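Local coordinates for PA14 domain-containing protein (Clostridium clariflavum, PDB 6QDI) that probably senses plant biomass outside the cell, its two calcium-binding PA14 domains recognising sugars for an RsgI-type anti-sigma factor of the cellulosome system, at residues A[31-34]-A[40-43]; A[42-47]-A[181-186]; A[61-66]-A[73-78]; A[120-123]-A[129-132]. All coordinates share one frame; numbering follows the deposited sequence. Where two conformers were deposited one is given.

Contact 1: residues A[31-34]-A[40-43]; sequences GVNS and RNDE. With CA (calcium ion), chain G.
N41 and N33 meet amide to amide where the loop between strands 27-31 and 44-53 folds back on itself, a small example of how polar side chains and water can stand in for regular pairing. ND2 of N41 donates to OD1 of N33 across 3.3 Å; the N-H points fairly straight at the oxygen, but the donor is tilted from the carbonyl plane and the two amide planes are 55° apart. With its CG anti to the backbone N (chi1 -171°), N41 carries its amide over to residues 33 and 34, and OD1 comes to rest 3.1 Å from the backbone N of S34. The close part of the contact lies here, where CB of S34 packs 3.9 Å from the same OD1, while OG of S34 turns back to the carbonyl oxygens of I39 and A36 within the loop.

Toward V32 the fit is looser and more open to solvent. A water fills in, donating to OD1 of N41 at 2.7 Å and to the carbonyl O of V32, and accepting weakly from the backbone N of E43. CG of E43 lies 3.8 Å from O of V32, but its carboxylate is engaged elsewhere, by G115, Q194 and K190.

Beyond N41, the centre of an inverse gamma turn, D42 grips calcium with both carboxylate oxygens, each 2.5 Å away, and O of R40 accepts from a water on the same ion. This is a calcium-binding loop of the first PA14 domain, its site completed by S44, D10 and waters.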
loop_
_atom_site.group_PDB
_atom_site.type_symbol
_atom_site.label_atom_id
_atom_site.label_comp_id
_atom_site.label_asym_id
_atom_site.label_seq_id
_atom_site.Cartn_x
_atom_site.Cartn_y
_atom_site.Cartn_z
ATOM N N GLY A 31 12.396 10.733 -7.264
ATOM C CA GLY A 31 13.644 10.027 -7.434
ATOM C C GLY A 31 13.447 8.622 -6.941
ATOM O O GLY A 31 12.381 8.034 -7.092
ATOM N N VAL A 32 14.474 8.109 -6.283
ATOM C CA VAL A 32 14.385 6.768 -5.697
ATOM C C VAL A 32 14.054 6.826 -4.222
ATOM O O VAL A 32 14.121 5.788 -3.547
ATOM C CB VAL A 32 15.639 5.890 -5.939
ATOM C CG1 VAL A 32 15.756 5.607 -7.427
ATOM C CG2 VAL A 32 16.897 6.524 -5.405
ATOM N N ASN A 33 13.709 7.991 -3.688
ATOM C CA ASN A 33 13.376 8.111 -2.264
ATOM C C ASN A 33 11.904 8.197 -2.044
ATOM O O ASN A 33 11.137 8.387 -2.957
ATOM C CB ASN A 33 14.035 9.326 -1.690
ATOM C CG ASN A 33 15.511 9.114 -1.574
ATOM O OD1 ASN A 33 15.971 8.020 -1.170
ATOM N ND2 ASN A 33 16.263 10.093 -1.978
ATOM N N SER A 34 11.524 8.080 -0.806
ATOM C CA SER A 34 10.182 8.054 -0.417
ATOM C C SER A 34 9.454 9.404 -0.577
ATOM O O SER A 34 10.104 10.457 -0.455
ATOM C CB SER A 34 10.270 7.685 1.087
ATOM O OG SER A 34 9.038 7.647 1.635
ATOM N N ARG A 40 7.907 3.847 4.054
ATOM C CA ARG A 40 9.186 3.123 4.041
ATOM C C ARG A 40 9.918 3.441 2.731
ATOM O O ARG A 40 9.340 3.391 1.632
ATOM C CB ARG A 40 8.942 1.595 4.161
ATOM C CG ARG A 40 10.227 0.755 4.282
ATOM C CD ARG A 40 10.637 0.622 5.746
ATOM N NE ARG A 40 9.518 -0.073 6.327
ATOM C CZ ARG A 40 9.423 -1.378 6.510
ATOM N NH1 ARG A 40 10.433 -2.149 6.245
ATOM N NH2 ARG A 40 8.271 -1.902 6.951
ATOM N N ASN A 41 11.215 3.682 2.833
ATOM C CA ASN A 41 12.047 4.082 1.687
ATOM C C ASN A 41 12.553 2.843 0.954
ATOM O O ASN A 41 13.752 2.583 0.914
ATOM C CB ASN A 41 13.216 4.964 2.149
ATOM C CG ASN A 41 13.937 5.553 1.004
ATOM O OD1 ASN A 41 13.368 5.677 -0.098
ATOM N ND2 ASN A 41 15.168 5.996 1.244
ATOM N N ASP A 42 11.614 2.104 0.367
ATOM C CA ASP A 42 11.920 0.852 -0.292
ATOM C C ASP A 42 11.557 0.832 -1.776
ATOM O O ASP A 42 11.662 -0.215 -2.411
ATOM C CB ASP A 42 11.255 -0.332 0.401
ATOM C CG ASP A 42 9.733 -0.295 0.323
ATOM O OD1 ASP A 42 9.185 0.656 -0.231
ATOM O OD2 ASP A 42 9.072 -1.236 0.811
ATOM N N GLU A 43 11.086 1.960 -2.315
ATOM C CA GLU A 43 10.757 2.087 -3.736
ATOM C C GLU A 43 9.452 1.435 -4.154
ATOM O O GLU A 43 9.186 1.327 -5.343
ATOM C CB GLU A 43 11.907 1.684 -4.669
ATOM C CG GLU A 43 13.273 2.205 -4.269
ATOM C CD GLU A 43 14.385 1.730 -5.144
ATOM O OE1 GLU A 43 14.132 1.214 -6.267
ATOM O OE2 GLU A 43 15.564 1.857 -4.702
HETATM CA CA CA G . 6.880 -0.242 0.300
HETATM O O HOH W 1 11.685 4.761 -1.967
HETATM O O HOH W 2 6.985 1.907 1.312
HETATM O O HOH W 3 6.766 -0.977 2.668
HETATM O O HOH W 4 5.678 -2.381 0.129
#

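Contact 2: residues A[42-47]-A[181-186]; sequences DESYSV and FNWGVG. With CA (calcium ion), chain G.
The carboxylate of D42 meets the indole of W183 at the ring's edge: OD2 lies in the ring plane, 3.4 Å from CD1, and the carboxylate and ring planes are 74° apart. A water shared by the two groups extends this edge contact, donating to OD2 of D42 and accepting from NE1 of W183 at 2.9 Å. The indole reaches the calcium shell because its CG is anti to the carbonyl carbon (chi1 -58°); CB of F181 lies over one face, toward the rim.

S44 holds its OG between backbone N and carbonyl carbon (chi1 56°), a cramped rotamer that lets the hydroxyl bind calcium at 2.5 Å while its own carbonyl O binds at 2.3 Å. Its CB packs 3.4 Å from O of W183. The backbone N of S44 donates to OD1 of D42, closing an Asx turn, and meets that oxygen from above the carboxylate plane.

The calcium site of the first PA14 domain thus faces strand 180-184 of the second, so a metal shell forms part of the interface between the tandem domains; O of D10 is a further ligand.

On the facing segment, N182 forms a matching Asx turn, its OD1 accepting from the backbone N of G184 at 3.1 Å, while ND2 is bonded to D13 of the first domain. A type II' turn from W183 to G186 follows, with G184 at positive phi, and G186 N donates to O of W183.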
loop_
_atom_site.group_PDB
_atom_site.type_symbol
_atom_site.label_atom_id
_atom_site.label_comp_id
_atom_site.label_asym_id
_atom_site.label_seq_id
_atom_site.Cartn_x
_atom_site.Cartn_y
_atom_site.Cartn_z
ATOM N N ASP A 42 11.614 2.104 0.367
ATOM C CA ASP A 42 11.920 0.852 -0.292
ATOM C C ASP A 42 11.557 0.832 -1.776
ATOM O O ASP A 42 11.662 -0.215 -2.411
ATOM C CB ASP A 42 11.255 -0.332 0.401
ATOM C CG ASP A 42 9.733 -0.295 0.323
ATOM O OD1 ASP A 42 9.185 0.656 -0.231
ATOM O OD2 ASP A 42 9.072 -1.236 0.811
ATOM N N GLU A 43 11.086 1.960 -2.315
ATOM C CA GLU A 43 10.757 2.087 -3.736
ATOM C C GLU A 43 9.452 1.435 -4.154
ATOM O O GLU A 43 9.186 1.327 -5.343
ATOM C CB GLU A 43 11.907 1.684 -4.669
ATOM C CG GLU A 43 13.273 2.205 -4.269
ATOM C CD GLU A 43 14.385 1.730 -5.144
ATOM O OE1 GLU A 43 14.132 1.214 -6.267
ATOM O OE2 GLU A 43 15.564 1.857 -4.702
ATOM N N SER A 44 8.618 1.032 -3.176
ATOM C CA SER A 44 7.295 0.456 -3.480
ATOM C C SER A 44 6.222 1.210 -2.712
ATOM O O SER A 44 6.111 1.059 -1.491
ATOM C CB SER A 44 7.237 -1.020 -3.187
ATOM O OG SER A 44 7.581 -1.336 -1.871
ATOM N N TYR A 45 5.441 2.061 -3.376
ATOM C CA TYR A 45 4.457 2.877 -2.670
ATOM C C TYR A 45 3.404 3.324 -3.649
ATOM O O TYR A 45 3.532 3.133 -4.861
ATOM C CB TYR A 45 5.131 4.075 -1.919
ATOM C CG TYR A 45 5.952 4.970 -2.808
ATOM C CD1 TYR A 45 5.349 5.974 -3.541
ATOM C CD2 TYR A 45 7.333 4.811 -2.928
ATOM C CE1 TYR A 45 6.104 6.815 -4.388
ATOM C CE2 TYR A 45 8.079 5.634 -3.761
ATOM C CZ TYR A 45 7.452 6.616 -4.488
ATOM O OH TYR A 45 8.156 7.438 -5.347
ATOM N N SER A 46 2.329 3.891 -3.117
ATOM C CA SER A 46 1.235 4.313 -3.981
ATOM C C SER A 46 0.492 5.441 -3.290
ATOM O O SER A 46 0.651 5.661 -2.072
ATOM C CB SER A 46 0.328 3.118 -4.344
ATOM O OG SER A 46 -0.185 2.472 -3.171
ATOM N N VAL A 47 -0.282 6.192 -4.063
ATOM C CA VAL A 47 -0.975 7.377 -3.588
ATOM C C VAL A 47 -2.318 7.470 -4.253
ATOM O O VAL A 47 -2.467 7.178 -5.461
ATOM C CB VAL A 47 -0.159 8.670 -3.906
ATOM C CG1 VAL A 47 -0.760 9.846 -3.164
ATOM C CG2 VAL A 47 1.310 8.520 -3.561
ATOM N N PHE A 181 1.968 -6.446 3.216
ATOM C CA PHE A 181 2.996 -6.031 2.272
ATOM C C PHE A 181 2.676 -6.434 0.841
ATOM O O PHE A 181 2.248 -7.557 0.566
ATOM C CB PHE A 181 4.332 -6.698 2.617
ATOM C CG PHE A 181 4.982 -6.135 3.857
ATOM C CD1 PHE A 181 5.656 -4.943 3.804
ATOM C CD2 PHE A 181 4.890 -6.799 5.063
ATOM C CE1 PHE A 181 6.286 -4.442 4.906
ATOM C CE2 PHE A 181 5.456 -6.248 6.202
ATOM C CZ PHE A 181 6.174 -5.072 6.120
ATOM N N ASN A 182 2.950 -5.517 -0.091
ATOM C CA ASN A 182 2.946 -5.811 -1.508
ATOM C C ASN A 182 3.990 -4.902 -2.108
ATOM O O ASN A 182 3.752 -3.704 -2.297
ATOM C CB ASN A 182 1.574 -5.640 -2.125
ATOM C CG ASN A 182 1.576 -5.977 -3.614
ATOM O OD1 ASN A 182 2.634 -6.205 -4.195
ATOM N ND2 ASN A 182 0.409 -5.985 -4.217
ATOM N N TRP A 183 5.175 -5.464 -2.334
ATOM C CA TRP A 183 6.314 -4.698 -2.791
ATOM C C TRP A 183 6.395 -4.634 -4.321
ATOM O O TRP A 183 7.341 -4.035 -4.831
ATOM C CB TRP A 183 7.625 -5.302 -2.286
ATOM C CG TRP A 183 7.764 -5.436 -0.795
ATOM C CD1 TRP A 183 8.153 -4.465 0.078
ATOM C CD2 TRP A 183 7.580 -6.636 -0.025
ATOM N NE1 TRP A 183 8.166 -4.977 1.367
ATOM C CE2 TRP A 183 7.848 -6.306 1.319
ATOM C CE3 TRP A 183 7.248 -7.957 -0.339
ATOM C CZ2 TRP A 183 7.823 -7.274 2.353
ATOM C CZ3 TRP A 183 7.158 -8.883 0.683
ATOM C CH2 TRP A 183 7.456 -8.535 1.996
ATOM N N GLY A 184 5.483 -5.273 -5.048
ATOM C CA GLY A 184 5.733 -5.474 -6.473
ATOM C C GLY A 184 7.016 -6.242 -6.631
ATOM O O GLY A 184 7.182 -7.310 -6.032
ATOM N N VAL A 185 7.933 -5.724 -7.420
ATOM C CA VAL A 185 9.229 -6.347 -7.627
ATOM C C VAL A 185 10.314 -5.709 -6.746
ATOM O O VAL A 185 11.501 -6.055 -6.874
ATOM C CB VAL A 185 9.629 -6.411 -9.117
ATOM C CG1 VAL A 185 8.672 -7.317 -9.850
ATOM C CG2 VAL A 185 9.724 -5.030 -9.724
ATOM N N GLY A 186 9.923 -4.844 -5.816
ATOM C CA GLY A 186 10.859 -4.272 -4.850
ATOM C C GLY A 186 11.196 -5.233 -3.694
ATOM O O GLY A 186 10.612 -6.294 -3.558
HETATM CA CA CA G . 6.880 -0.242 0.300
HETATM O O HOH W 5 8.994 -2.794 3.036
HETATM O O HOH W 4 5.678 -2.381 0.129
HETATM O O HOH W 3 6.766 -0.977 2.668
HETATM O O HOH W 2 6.985 1.907 1.312
#

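Contact 3: residues A[61-66]-A[73-78]; sequences YTFYIS and LWIDNK
I75 sits over one face of the F63 ring, the two side chains approaching from opposite directions. Its CG1 stands 4.1 Å from the ring centroid and only 15° off the normal, a CH-pi contact, and CD1 reaches on to CZ of F63 at 4.0 Å. For I75 to cover the ring in this way, CG1 points anti to the carbonyl carbon, and a chi2 of -69° bends CD1 across toward the far rim.

L73 crosses F63 at about a right angle. One methyl, CD2, lies 3.8 Å from CB of the phenylalanine, and CB of L73 in turn receives CD1 of I65 at 3.9 Å. The extended branch of I65 therefore ends against the base of the leucine, and its CD1 also touches CD2.

These four residues alternate along two strands whose axes run nearly antiparallel, 160° apart, but 10.1 Å from each other, so they face one another between sheets and are not paired edge to edge. I80 and I96 close round F63 and I75, and L108 and L121 adjoin I65. A type I' turn from I75 to K78 then leads strand 71-75 back into strand 78-83.

This is the hydrophobic filling of a PA14 beta-sandwich. With carbon meeting carbon at ordinary van der Waals distances and an aromatic face for a methylene, cohesion between the two layers rests on shape and dispersion, without polar direction.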
loop_
_atom_site.group_PDB
_atom_site.type_symbol
_atom_site.label_atom_id
_atom_site.label_comp_id
_atom_site.label_asym_id
_atom_site.label_seq_id
_atom_site.Cartn_x
_atom_site.Cartn_y
_atom_site.Cartn_z
ATOM N N TYR A 61 -11.605 19.926 -22.173
ATOM C CA TYR A 61 -10.291 19.914 -21.514
ATOM C C TYR A 61 -9.529 18.673 -21.884
ATOM O O TYR A 61 -10.108 17.589 -22.050
ATOM C CB TYR A 61 -10.457 19.985 -19.995
ATOM C CG TYR A 61 -10.639 21.398 -19.506
ATOM C CD1 TYR A 61 -11.873 22.044 -19.623
ATOM C CD2 TYR A 61 -9.581 22.117 -18.981
ATOM C CE1 TYR A 61 -12.037 23.348 -19.209
ATOM C CE2 TYR A 61 -9.752 23.435 -18.561
ATOM C CZ TYR A 61 -10.984 24.048 -18.667
ATOM O OH TYR A 61 -11.201 25.345 -18.246
ATOM N N THR A 62 -8.219 18.849 -22.061
ATOM C CA THR A 62 -7.279 17.736 -22.126
ATOM C C THR A 62 -6.495 17.684 -20.839
ATOM O O THR A 62 -6.032 18.733 -20.369
ATOM C CB THR A 62 -6.305 17.890 -23.302
ATOM O OG1 THR A 62 -7.062 17.980 -24.512
ATOM C CG2 THR A 62 -5.369 16.698 -23.408
ATOM N N PHE A 63 -6.418 16.488 -20.237
ATOM C CA PHE A 63 -5.562 16.230 -19.090
ATOM C C PHE A 63 -4.361 15.425 -19.544
ATOM O O PHE A 63 -4.538 14.469 -20.331
ATOM C CB PHE A 63 -6.337 15.497 -17.975
ATOM C CG PHE A 63 -7.382 16.394 -17.342
ATOM C CD1 PHE A 63 -8.669 16.505 -17.883
ATOM C CD2 PHE A 63 -7.071 17.176 -16.262
ATOM C CE1 PHE A 63 -9.581 17.394 -17.354
ATOM C CE2 PHE A 63 -7.983 18.025 -15.712
ATOM C CZ PHE A 63 -9.248 18.135 -16.236
ATOM N N TYR A 64 -3.180 15.823 -19.090
ATOM C CA TYR A 64 -1.943 15.177 -19.450
ATOM C C TYR A 64 -1.321 14.612 -18.181
ATOM O O TYR A 64 -1.210 15.330 -17.173
ATOM C CB TYR A 64 -0.934 16.162 -20.059
ATOM C CG TYR A 64 -1.471 17.024 -21.172
ATOM C CD1 TYR A 64 -2.235 18.145 -20.907
ATOM C CD2 TYR A 64 -1.181 16.743 -22.493
ATOM C CE1 TYR A 64 -2.698 18.975 -21.923
ATOM C CE2 TYR A 64 -1.637 17.573 -23.529
ATOM C CZ TYR A 64 -2.424 18.639 -23.235
ATOM O OH TYR A 64 -2.862 19.434 -24.278
ATOM N N ILE A 65 -0.844 13.378 -18.265
ATOM C CA ILE A 65 -0.101 12.769 -17.203
ATOM C C ILE A 65 1.271 12.338 -17.683
ATOM O O ILE A 65 1.407 11.716 -18.725
ATOM C CB ILE A 65 -0.898 11.621 -16.588
ATOM C CG1 ILE A 65 -2.075 12.225 -15.778
ATOM C CG2 ILE A 65 -0.038 10.822 -15.621
ATOM C CD1 ILE A 65 -2.966 11.347 -14.958
ATOM N N SER A 66 2.279 12.680 -16.881
ATOM C CA SER A 66 3.622 12.086 -16.933
ATOM C C SER A 66 3.727 11.184 -15.717
ATOM O O SER A 66 3.391 11.633 -14.610
ATOM C CB SER A 66 4.679 13.203 -16.873
ATOM O OG SER A 66 4.473 14.180 -17.868
ATOM N N LEU A 73 -6.800 8.116 -13.751
ATOM C CA LEU A 73 -7.397 9.438 -13.528
ATOM C C LEU A 73 -8.870 9.430 -13.858
ATOM O O LEU A 73 -9.216 9.107 -14.986
ATOM C CB LEU A 73 -6.727 10.506 -14.354
ATOM C CG LEU A 73 -7.332 11.932 -14.263
ATOM C CD1 LEU A 73 -7.131 12.541 -12.900
ATOM C CD2 LEU A 73 -6.734 12.828 -15.328
ATOM N N TRP A 74 -9.682 9.792 -12.874
ATOM C CA TRP A 74 -11.115 9.987 -13.056
ATOM C C TRP A 74 -11.414 11.470 -12.900
ATOM O O TRP A 74 -11.028 12.096 -11.906
ATOM C CB TRP A 74 -11.962 9.227 -12.011
ATOM C CG TRP A 74 -11.960 7.744 -11.973
ATOM C CD1 TRP A 74 -12.960 6.923 -12.407
ATOM C CD2 TRP A 74 -10.979 6.872 -11.401
ATOM N NE1 TRP A 74 -12.671 5.629 -12.146
ATOM C CE2 TRP A 74 -11.449 5.551 -11.564
ATOM C CE3 TRP A 74 -9.732 7.073 -10.797
ATOM C CZ2 TRP A 74 -10.752 4.450 -11.081
ATOM C CZ3 TRP A 74 -9.023 5.962 -10.330
ATOM C CH2 TRP A 74 -9.547 4.677 -10.462
ATOM N N ILE A 75 -12.164 12.025 -13.862
ATOM C CA ILE A 75 -12.688 13.389 -13.773
ATOM C C ILE A 75 -14.197 13.248 -13.932
ATOM O O ILE A 75 -14.643 12.575 -14.841
ATOM C CB ILE A 75 -12.131 14.318 -14.882
ATOM C CG1 ILE A 75 -10.598 14.442 -14.829
ATOM C CG2 ILE A 75 -12.817 15.680 -14.802
ATOM C CD1 ILE A 75 -10.081 15.191 -13.631
ATOM N N ASP A 76 -14.967 13.857 -13.044
ATOM C CA ASP A 76 -16.422 13.752 -13.079
ATOM C C ASP A 76 -16.870 12.297 -13.054
ATOM O O ASP A 76 -17.846 11.898 -13.714
ATOM C CB ASP A 76 -16.997 14.458 -14.313
ATOM C CG ASP A 76 -18.520 14.609 -14.260
ATOM O OD1 ASP A 76 -19.059 14.797 -13.152
ATOM O OD2 ASP A 76 -19.143 14.552 -15.317
ATOM N N ASN A 77 -16.131 11.474 -12.324
ATOM C CA ASN A 77 -16.393 10.053 -12.184
ATOM C C ASN A 77 -16.262 9.262 -13.479
ATOM O O ASN A 77 -16.674 8.086 -13.545
ATOM C CB ASN A 77 -17.705 9.812 -11.444
ATOM C CG ASN A 77 -17.713 10.538 -10.109
ATOM O OD1 ASN A 77 -16.959 10.207 -9.218
ATOM N ND2 ASN A 77 -18.531 11.604 -10.002
ATOM N N LYS A 78 -15.579 9.815 -14.480
ATOM C CA LYS A 78 -15.297 9.117 -15.697
ATOM C C LYS A 78 -13.795 8.809 -15.697
ATOM O O LYS A 78 -12.966 9.733 -15.532
ATOM C CB LYS A 78 -15.665 9.939 -16.912
ATOM C CG LYS A 78 -15.407 9.198 -18.213
ATOM C CD LYS A 78 -15.910 9.927 -19.469
ATOM C CE LYS A 78 -17.393 9.760 -19.727
ATOM N NZ LYS A 78 -17.852 8.358 -20.015
#

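Contact 4: residues A[120-123]-A[129-132]; sequences KLEW and VRSI
W123 and S131 form an antiparallel hydrogen-bonded pair, W123 N donating to S131 O at 2.9 Å and S131 N to W123 O at 3.1 Å, and E122 faces I132 as the adjoining non-hydrogen-bonded pair, where CA of I132 makes a CA-H...O contact with O of L121. On the E122 side, R130 makes a two-pronged, side-on salt bridge. Its NH2 reaches OE1 of E122 at 2.9 Å and its NE reaches OE2 at the same distance. The carboxylate lies close to the guanidinium plane, yet both nitrogens come to it from above its own plane, and the two planes are 49° apart. An arginine chain extended from CG to NE places this grip, and its guanidinium also makes a cation-pi contact with Y64.

On the other face, the W123 indole presents its edge to OG of S131, and a water lying in the ring plane accepts from NE1 of W123 at 3.0 Å and is hydrogen-bonded to that hydroxyl. The short strand 131-132, with the chain turning a corner at R130, thus adds an edge strand to one sheet of the PA14 beta-sandwich.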
loop_
_atom_site.group_PDB
_atom_site.type_symbol
_atom_site.label_atom_id
_atom_site.label_comp_id
_atom_site.label_asym_id
_atom_site.label_seq_id
_atom_site.Cartn_x
_atom_site.Cartn_y
_atom_site.Cartn_z
ATOM N N LYS A 120 2.889 13.895 -12.655
ATOM C CA LYS A 120 2.573 15.298 -12.906
ATOM C C LYS A 120 1.288 15.392 -13.698
ATOM O O LYS A 120 1.182 14.757 -14.757
ATOM C CB LYS A 120 3.719 15.939 -13.737
ATOM C CG LYS A 120 3.647 17.408 -14.014
ATOM C CD LYS A 120 4.954 17.904 -14.662
ATOM C CE LYS A 120 4.872 19.195 -15.452
ATOM N NZ LYS A 120 6.245 19.683 -15.686
ATOM N N LEU A 121 0.337 16.191 -13.203
ATOM C CA LEU A 121 -0.977 16.409 -13.862
ATOM C C LEU A 121 -1.073 17.826 -14.418
ATOM O O LEU A 121 -1.023 18.808 -13.651
ATOM C CB LEU A 121 -2.114 16.189 -12.853
ATOM C CG LEU A 121 -3.511 16.385 -13.417
ATOM C CD1 LEU A 121 -3.865 15.320 -14.430
ATOM C CD2 LEU A 121 -4.490 16.454 -12.260
ATOM N N GLU A 122 -1.237 17.880 -15.733
ATOM C CA GLU A 122 -1.437 19.139 -16.461
ATOM C C GLU A 122 -2.795 19.134 -17.106
ATOM O O GLU A 122 -3.439 18.082 -17.296
ATOM C CB GLU A 122 -0.347 19.319 -17.549
ATOM C CG GLU A 122 1.062 19.439 -16.996
ATOM C CD GLU A 122 2.048 19.345 -18.117
ATOM O OE1 GLU A 122 2.440 18.219 -18.450
ATOM O OE2 GLU A 122 2.323 20.383 -18.765
ATOM N N TRP A 123 -3.223 20.330 -17.529
ATOM C CA TRP A 123 -4.435 20.480 -18.337
ATOM C C TRP A 123 -4.226 21.537 -19.420
ATOM O O TRP A 123 -3.322 22.359 -19.355
ATOM C CB TRP A 123 -5.698 20.769 -17.491
ATOM C CG TRP A 123 -5.746 22.059 -16.722
ATOM C CD1 TRP A 123 -4.804 23.065 -16.680
ATOM C CD2 TRP A 123 -6.842 22.499 -15.941
ATOM N NE1 TRP A 123 -5.243 24.064 -15.854
ATOM C CE2 TRP A 123 -6.497 23.744 -15.391
ATOM C CE3 TRP A 123 -8.058 21.931 -15.606
ATOM C CZ2 TRP A 123 -7.354 24.436 -14.538
ATOM C CZ3 TRP A 123 -8.913 22.620 -14.770
ATOM C CH2 TRP A 123 -8.553 23.843 -14.227
ATOM N N VAL A 129 -3.952 27.720 -21.481
ATOM C CA VAL A 129 -2.636 27.321 -21.933
ATOM C C VAL A 129 -2.172 26.129 -21.078
ATOM O O VAL A 129 -2.364 26.106 -19.861
ATOM C CB VAL A 129 -1.657 28.509 -21.830
ATOM C CG1 VAL A 129 -0.236 28.076 -22.155
ATOM C CG2 VAL A 129 -2.105 29.649 -22.756
ATOM N N ARG A 130 -1.549 25.175 -21.733
ATOM C CA ARG A 130 -1.122 23.964 -21.037
ATOM C C ARG A 130 -0.291 24.321 -19.828
ATOM O O ARG A 130 0.664 25.094 -19.890
ATOM C CB ARG A 130 -0.335 23.091 -21.927
ATOM C CG ARG A 130 0.198 21.843 -21.239
ATOM C CD ARG A 130 0.817 20.887 -22.205
ATOM N NE ARG A 130 1.433 19.763 -21.494
ATOM C CZ ARG A 130 1.816 18.631 -22.055
ATOM N NH1 ARG A 130 1.696 18.422 -23.356
ATOM N NH2 ARG A 130 2.352 17.689 -21.315
ATOM N N SER A 131 -0.659 23.729 -18.702
ATOM C CA SER A 131 -0.044 24.053 -17.418
ATOM C C SER A 131 -0.341 22.954 -16.422
ATOM O O SER A 131 -1.322 22.226 -16.564
ATOM C CB SER A 131 -0.624 25.370 -16.865
ATOM O OG SER A 131 -2.015 25.274 -16.642
ATOM N N ILE A 132 0.459 22.878 -15.364
ATOM C CA ILE A 132 0.103 22.103 -14.200
ATOM C C ILE A 132 -1.277 22.574 -13.749
ATOM O O ILE A 132 -1.569 23.763 -13.686
ATOM C CB ILE A 132 1.155 22.293 -13.088
ATOM C CG1 ILE A 132 2.477 21.654 -13.524
ATOM C CG2 ILE A 132 0.664 21.705 -11.754
ATOM C CD1 ILE A 132 2.398 20.149 -13.555
HETATM O O HOH W 6 -4.036 26.762 -15.449
#

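Contacts 2 and 3 are buried, contact 4 is partly so, and contact 1 lies at the surface. Contacts 1 and 2 share D42 and E43 and the same calcium ion with its waters: a polar loop on one side of the metal passes straight into the interface between the two PA14 domains on the other. Contacts 3 and 4 lie farther out in the first domain, with centres 11 Å apart, and are joined through neighbouring strands 59-68 and 117-125, where Y64 meets both E122 and R130. Between them the chemistry changes from wholly apolar packing between sheets to backbone pairing and a salt bridge along a sheet edge.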